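PDB 5C2V: hydrazine synthase subunit alpha from Candidatus Kuenenia stuttgartiensis, which makes hydrazine as part of the hydrazine synthase complex, condensing hydroxylamine formed in the gamma subunit with ammonia, and carries two heme c groups. Local coordinates for residues 173-178 against 467-472; 500-505 against 769-774. All blocks are in the same frame, centred on the assembly; numbering follows the deposited sequence.

Contact 1 of 2, residues 173-178 against 467-472; sequences EGVMDE and GYQCVE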
loop_
_atom_site.group_PDB
_atom_site.type_symbol
_atom_site.label_atom_id
_atom_site.label_comp_id
_atom_site.label_asym_id
_atom_site.label_seq_id
_atom_site.Cartn_x
_atom_site.Cartn_y
_atom_site.Cartn_z
ATOM N N GLU D 173 -24.502 22.874 10.874
ATOM C CA GLU D 173 -25.445 22.151 10.029
ATOM C C GLU D 173 -25.466 22.728 8.618
ATOM O O GLU D 173 -25.115 23.888 8.406
ATOM C CB GLU D 173 -26.845 22.180 10.643
ATOM C CG GLU D 173 -27.154 20.972 11.516
ATOM C CD GLU D 173 -28.260 21.240 12.517
ATOM O OE1 GLU D 173 -28.930 22.288 12.399
ATOM O OE2 GLU D 173 -28.463 20.399 13.419
ATOM N N GLY D 174 -25.877 21.909 7.654
ATOM C CA GLY D 174 -25.835 22.298 6.258
ATOM C C GLY D 174 -24.402 22.311 5.766
ATOM O O GLY D 174 -24.034 23.098 4.894
ATOM N N VAL D 175 -23.589 21.426 6.336
ATOM C CA VAL D 175 -22.164 21.386 6.042
ATOM C C VAL D 175 -21.731 19.982 5.612
ATOM O O VAL D 175 -22.266 18.980 6.090
ATOM C CB VAL D 175 -21.337 21.851 7.269
ATOM C CG1 VAL D 175 -21.506 20.890 8.435
ATOM C CG2 VAL D 175 -19.871 22.006 6.911
ATOM N N MET D 176 -20.777 19.918 4.689
ATOM C CA MET D 176 -20.255 18.646 4.204
ATOM C C MET D 176 -18.754 18.535 4.452
ATOM O O MET D 176 -18.017 19.500 4.256
ATOM C CB MET D 176 -20.544 18.478 2.710
ATOM C CG MET D 176 -21.826 17.725 2.390
ATOM S SD MET D 176 -22.180 17.713 0.620
ATOM C CE MET D 176 -23.567 16.583 0.553
ATOM N N ASP D 177 -18.302 17.359 4.879
ATOM C CA ASP D 177 -16.870 17.121 5.016
ATOM C C ASP D 177 -16.273 16.740 3.666
ATOM O O ASP D 177 -16.927 16.866 2.630
ATOM C CB ASP D 177 -16.574 16.046 6.076
ATOM C CG ASP D 177 -17.090 14.660 5.700
ATOM O OD1 ASP D 177 -17.613 14.466 4.583
ATOM O OD2 ASP D 177 -16.959 13.744 6.540
ATOM N N GLU D 178 -15.031 16.277 3.680
ATOM C CA GLU D 178 -14.326 15.943 2.450
ATOM C C GLU D 178 -14.818 14.627 1.837
ATOM O O GLU D 178 -14.543 14.335 0.674
ATOM C CB GLU D 178 -12.821 15.894 2.720
ATOM C CG GLU D 178 -12.254 17.251 3.130
ATOM C CD GLU D 178 -10.876 17.161 3.754
ATOM O OE1 GLU D 178 -10.713 16.413 4.739
ATOM O OE2 GLU D 178 -9.954 17.847 3.262
ATOM N N GLY D 467 -8.557 26.046 1.884
ATOM C CA GLY D 467 -9.644 25.125 1.611
ATOM C C GLY D 467 -11.014 25.726 1.853
ATOM O O GLY D 467 -11.283 26.272 2.924
ATOM N N TYR D 468 -11.886 25.621 0.856
ATOM C CA TYR D 468 -13.264 26.075 0.996
ATOM C C TYR D 468 -14.159 24.911 1.395
ATOM O O TYR D 468 -14.138 23.857 0.757
ATOM C CB TYR D 468 -13.774 26.703 -0.301
ATOM C CG TYR D 468 -12.975 27.892 -0.782
ATOM C CD1 TYR D 468 -12.261 28.685 0.108
ATOM C CD2 TYR D 468 -12.938 28.224 -2.130
ATOM C CE1 TYR D 468 -11.532 29.773 -0.333
ATOM C CE2 TYR D 468 -12.213 29.309 -2.579
ATOM C CZ TYR D 468 -11.511 30.080 -1.678
ATOM O OH TYR D 468 -10.788 31.161 -2.126
ATOM N N GLN D 469 -14.939 25.103 2.451
ATOM C CA GLN D 469 -15.882 24.087 2.889
ATOM C C GLN D 469 -16.939 23.879 1.814
ATOM O O GLN D 469 -17.317 24.820 1.118
ATOM C CB GLN D 469 -16.534 24.486 4.214
ATOM C CG GLN D 469 -17.399 23.404 4.838
ATOM C CD GLN D 469 -16.595 22.208 5.316
ATOM O OE1 GLN D 469 -16.123 22.180 6.453
ATOM N NE2 GLN D 469 -16.443 21.211 4.454
ATOM N N CYS D 470 -17.418 22.647 1.679
ATOM C CA CYS D 470 -18.405 22.348 0.654
ATOM C C CYS D 470 -19.807 22.510 1.219
ATOM O O CYS D 470 -20.254 21.715 2.047
ATOM C CB CYS D 470 -18.207 20.931 0.111
ATOM S SG CYS D 470 -19.381 20.447 -1.175
ATOM N N VAL D 471 -20.499 23.544 0.755
ATOM C CA VAL D 471 -21.856 23.821 1.202
ATOM C C VAL D 471 -22.797 23.912 0.005
ATOM O O VAL D 471 -22.679 24.797 -0.845
ATOM C CB VAL D 471 -21.925 25.117 2.052
ATOM C CG1 VAL D 471 -21.270 24.891 3.406
ATOM C CG2 VAL D 471 -21.255 26.285 1.337
ATOM N N GLU D 472 -23.726 22.966 -0.067
ATOM C CA GLU D 472 -24.648 22.888 -1.191
ATOM C C GLU D 472 -26.072 22.687 -0.690
ATOM O O GLU D 472 -26.561 21.557 -0.636
ATOM C CB GLU D 472 -24.249 21.752 -2.135
ATOM C CG GLU D 472 -22.821 21.845 -2.664
ATOM C CD GLU D 472 -22.650 22.917 -3.724
ATOM O OE1 GLU D 472 -23.672 23.416 -4.241
ATOM O OE2 GLU D 472 -21.491 23.263 -4.038
#

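Contact 2 of 2, residues 500-505 against 769-774; sequences FQQRGI and NIPGPD. With CA (calcium ion), chain Z.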
loop_
_atom_site.group_PDB
_atom_site.type_symbol
_atom_site.label_atom_id
_atom_site.label_comp_id
_atom_site.label_asym_id
_atom_site.label_seq_id
_atom_site.Cartn_x
_atom_site.Cartn_y
_atom_site.Cartn_z
ATOM N N PHE D 500 -10.092 16.327 -4.839
ATOM C CA PHE D 500 -9.857 17.642 -4.258
ATOM C C PHE D 500 -11.126 18.484 -4.289
ATOM O O PHE D 500 -11.692 18.725 -5.356
ATOM C CB PHE D 500 -8.734 18.369 -5.003
ATOM C CG PHE D 500 -7.384 17.725 -4.851
ATOM C CD1 PHE D 500 -7.021 16.649 -5.643
ATOM C CD2 PHE D 500 -6.474 18.206 -3.924
ATOM C CE1 PHE D 500 -5.779 16.057 -5.507
ATOM C CE2 PHE D 500 -5.230 17.618 -3.783
ATOM C CZ PHE D 500 -4.883 16.542 -4.576
ATOM N N GLN D 501 -11.569 18.931 -3.120
ATOM C CA GLN D 501 -12.729 19.809 -3.041
ATOM C C GLN D 501 -12.334 21.253 -3.335
ATOM O O GLN D 501 -11.166 21.547 -3.595
ATOM C CB GLN D 501 -13.397 19.704 -1.670
ATOM C CG GLN D 501 -14.179 18.416 -1.468
ATOM C CD GLN D 501 -14.828 18.334 -0.101
ATOM O OE1 GLN D 501 -14.368 18.957 0.856
ATOM N NE2 GLN D 501 -15.909 17.568 -0.005
ATOM N N GLN D 502 -13.315 22.149 -3.292
ATOM C CA GLN D 502 -13.110 23.544 -3.668
ATOM C C GLN D 502 -12.110 24.253 -2.761
ATOM O O GLN D 502 -12.125 24.085 -1.541
ATOM C CB GLN D 502 -14.443 24.290 -3.659
ATOM C CG GLN D 502 -15.492 23.664 -4.557
ATOM C CD GLN D 502 -16.878 24.220 -4.315
ATOM O OE1 GLN D 502 -17.428 24.090 -3.221
ATOM N NE2 GLN D 502 -17.453 24.844 -5.337
ATOM N N ARG D 503 -11.236 25.038 -3.378
ATOM C CA ARG D 503 -10.199 25.770 -2.663
ATOM C C ARG D 503 -9.739 26.970 -3.481
ATOM O O ARG D 503 -10.067 27.090 -4.661
ATOM C CB ARG D 503 -9.020 24.856 -2.330
ATOM C CG ARG D 503 -8.478 24.067 -3.505
ATOM C CD ARG D 503 -7.684 22.875 -3.007
ATOM N NE ARG D 503 -8.536 21.922 -2.302
ATOM C CZ ARG D 503 -8.083 20.918 -1.560
ATOM N NH1 ARG D 503 -6.777 20.738 -1.414
ATOM N NH2 ARG D 503 -8.933 20.099 -0.957
ATOM N N GLY D 504 -8.988 27.863 -2.847
ATOM C CA GLY D 504 -8.527 29.068 -3.510
ATOM C C GLY D 504 -7.163 29.494 -3.010
ATOM O O GLY D 504 -6.608 28.882 -2.098
ATOM N N ILE D 505 -6.616 30.540 -3.615
ATOM C CA ILE D 505 -5.255 30.963 -3.314
ATOM C C ILE D 505 -5.207 32.035 -2.230
ATOM O O ILE D 505 -5.665 33.159 -2.438
ATOM C CB ILE D 505 -4.548 31.498 -4.575
ATOM C CG1 ILE D 505 -4.626 30.471 -5.706
ATOM C CG2 ILE D 505 -3.102 31.855 -4.268
ATOM C CD1 ILE D 505 -4.003 30.943 -7.005
ATOM N N ASN D 769 -15.159 25.887 -8.627
ATOM C CA ASN D 769 -14.378 26.336 -7.482
ATOM C C ASN D 769 -15.091 27.411 -6.674
ATOM O O ASN D 769 -14.549 27.923 -5.696
ATOM C CB ASN D 769 -13.004 26.833 -7.932
ATOM C CG ASN D 769 -11.886 25.887 -7.530
ATOM O OD1 ASN D 769 -12.029 25.102 -6.590
ATOM N ND2 ASN D 769 -10.763 25.958 -8.237
ATOM N N ILE D 770 -16.300 27.762 -7.098
ATOM C CA ILE D 770 -17.107 28.738 -6.378
ATOM C C ILE D 770 -18.151 28.024 -5.525
ATOM O O ILE D 770 -19.116 27.477 -6.056
ATOM C CB ILE D 770 -17.810 29.712 -7.344
ATOM C CG1 ILE D 770 -16.785 30.392 -8.254
ATOM C CG2 ILE D 770 -18.614 30.746 -6.568
ATOM C CD1 ILE D 770 -17.400 31.297 -9.299
ATOM N N PRO D 771 -17.958 28.032 -4.196
ATOM C CA PRO D 771 -18.833 27.327 -3.249
ATOM C C PRO D 771 -20.305 27.710 -3.391
ATOM O O PRO D 771 -20.628 28.892 -3.501
ATOM C CB PRO D 771 -18.290 27.761 -1.885
ATOM C CG PRO D 771 -16.862 28.091 -2.142
ATOM C CD PRO D 771 -16.838 28.701 -3.513
ATOM N N GLY D 772 -21.180 26.710 -3.390
ATOM C CA GLY D 772 -22.605 26.940 -3.536
ATOM C C GLY D 772 -23.019 27.085 -4.987
ATOM O O GLY D 772 -22.169 27.172 -5.873
ATOM N N PRO D 773 -24.335 27.104 -5.242
ATOM C CA PRO D 773 -24.854 27.271 -6.604
ATOM C C PRO D 773 -24.550 28.654 -7.173
ATOM O O PRO D 773 -24.765 29.659 -6.496
ATOM C CB PRO D 773 -26.362 27.068 -6.433
ATOM C CG PRO D 773 -26.629 27.397 -5.003
ATOM C CD PRO D 773 -25.413 26.951 -4.250
ATOM N N ASP D 774 -24.052 28.698 -8.406
ATOM C CA ASP D 774 -23.747 29.962 -9.067
ATOM C C ASP D 774 -24.319 30.006 -10.481
ATOM O O ASP D 774 -25.033 29.095 -10.903
ATOM C CB ASP D 774 -22.238 30.204 -9.103
ATOM C CG ASP D 774 -21.461 28.984 -9.548
ATOM O OD1 ASP D 774 -21.428 28.706 -10.765
ATOM O OD2 ASP D 774 -20.875 28.308 -8.677
HETATM CA CA CA Z . -20.455 26.534 -7.270
HETATM O O HOH W 1 -19.936 24.565 -1.679
HETATM O O HOH W 2 -20.142 24.569 -5.950
HETATM O O HOH W 3 -22.037 25.410 -8.690
#

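Contact 1 of 2, residues 173-178 against 467-472
Met176 lies alongside Cys470, and the two residues meet mainly through the base of the methionine side chain and the cysteine backbone. Met176 CB sits 3.3 Å from Cys470 O. The two CB atoms are 4.3 Å apart, an apolar contact. Beyond CG the methionine chain is extended (chi2 174°), and the thioether does not meet 467-472. The backbone adds one weak hydrogen bond, from Met176 N to Cys470 O at 3.2 Å, with an N-H...O angle of 134°. Neither segment is a regular helix or strand here, apart from Gly467 at the end of strand 461-467. This is an interdomain loop-to-loop contact. Residues 173-178 follow strand 154-171 in the N-terminal domain, the one that holds the six-bladed beta-propeller. Residues 467-472 leave strand 461-467 of the middle domain. Gln469 is the next large contributor. Its chain bends at chi2 (68°), and CG and CD lie against Val175. Val175 CG2 meets this aliphatic part of Gln469, with CG2 to CG 3.5 Å and CG2 to CD 3.6 Å. Gln469 also touches Leu225, another loop residue. At the far end of the contact, Val471 CG1 packs on the backbone carbonyl of Gly174, 3.6 Å from its O atom. The CB of Asp177 points away from 467-472, and its OD1 accepts a hydrogen bond from Asn181 N.

Contact 2 of 2, residues 500-505 against 769-774
Gln502 points at the 769-774 loop and reaches along it, from Asn769 to the calcium site. Its CB lies 3.9 Å from Asn769 OD1. CG is next, 4.1 Å from Asn769 CA. The chain is extended beyond CG (chi2 168°), which carries CD past Pro771, 3.8 Å from its CA. At the tip the amide divides its work. OE1 meets a water at 3.0 Å, and that water also accepts the N-H of Gly772. NE2 donates to Asp768 O and, weakly at 2.8 Å, to a second water that is itself a calcium ligand. Gln502 is thus a second-shell residue of the metal. The loop wraps the calcium ion with Ile770 O, Gly772 O and Asp774 OD2, and Asp768 OD1 and two waters are also ligands. It follows helix 751-762 of the C-terminal heme domain, while Gln502 leads into the outer strand 503-510 of a four-stranded antiparallel sheet in the middle domain. Where that strand begins, Arg503 N gives Asn769 OD1 a weak but fairly straight hydrogen bond, 3.3 Å and 164°. Asn769 ND2 turns to Val644 O.

In the fold
The two contacts lie side by side, their centres 10 Å apart, on the same side of the chain's centre. Along the chain, contact 1 closes at 472 before contact 2 opens at 500. Both use the middle domain: 467-472 leaves strand 461-467, and 500-505 enters strand 503-510, its antiparallel neighbour in the sheet. Near the ends of these strands Tyr468 N probably bonds to Gln502 O. Gln501 NE2 probably also donates to Asp177 O, linking the two contacts a second time. Contact 1 thus joins the middle domain to the N-terminal propeller domain, and contact 2 joins it to the C-terminal heme domain's calcium loop.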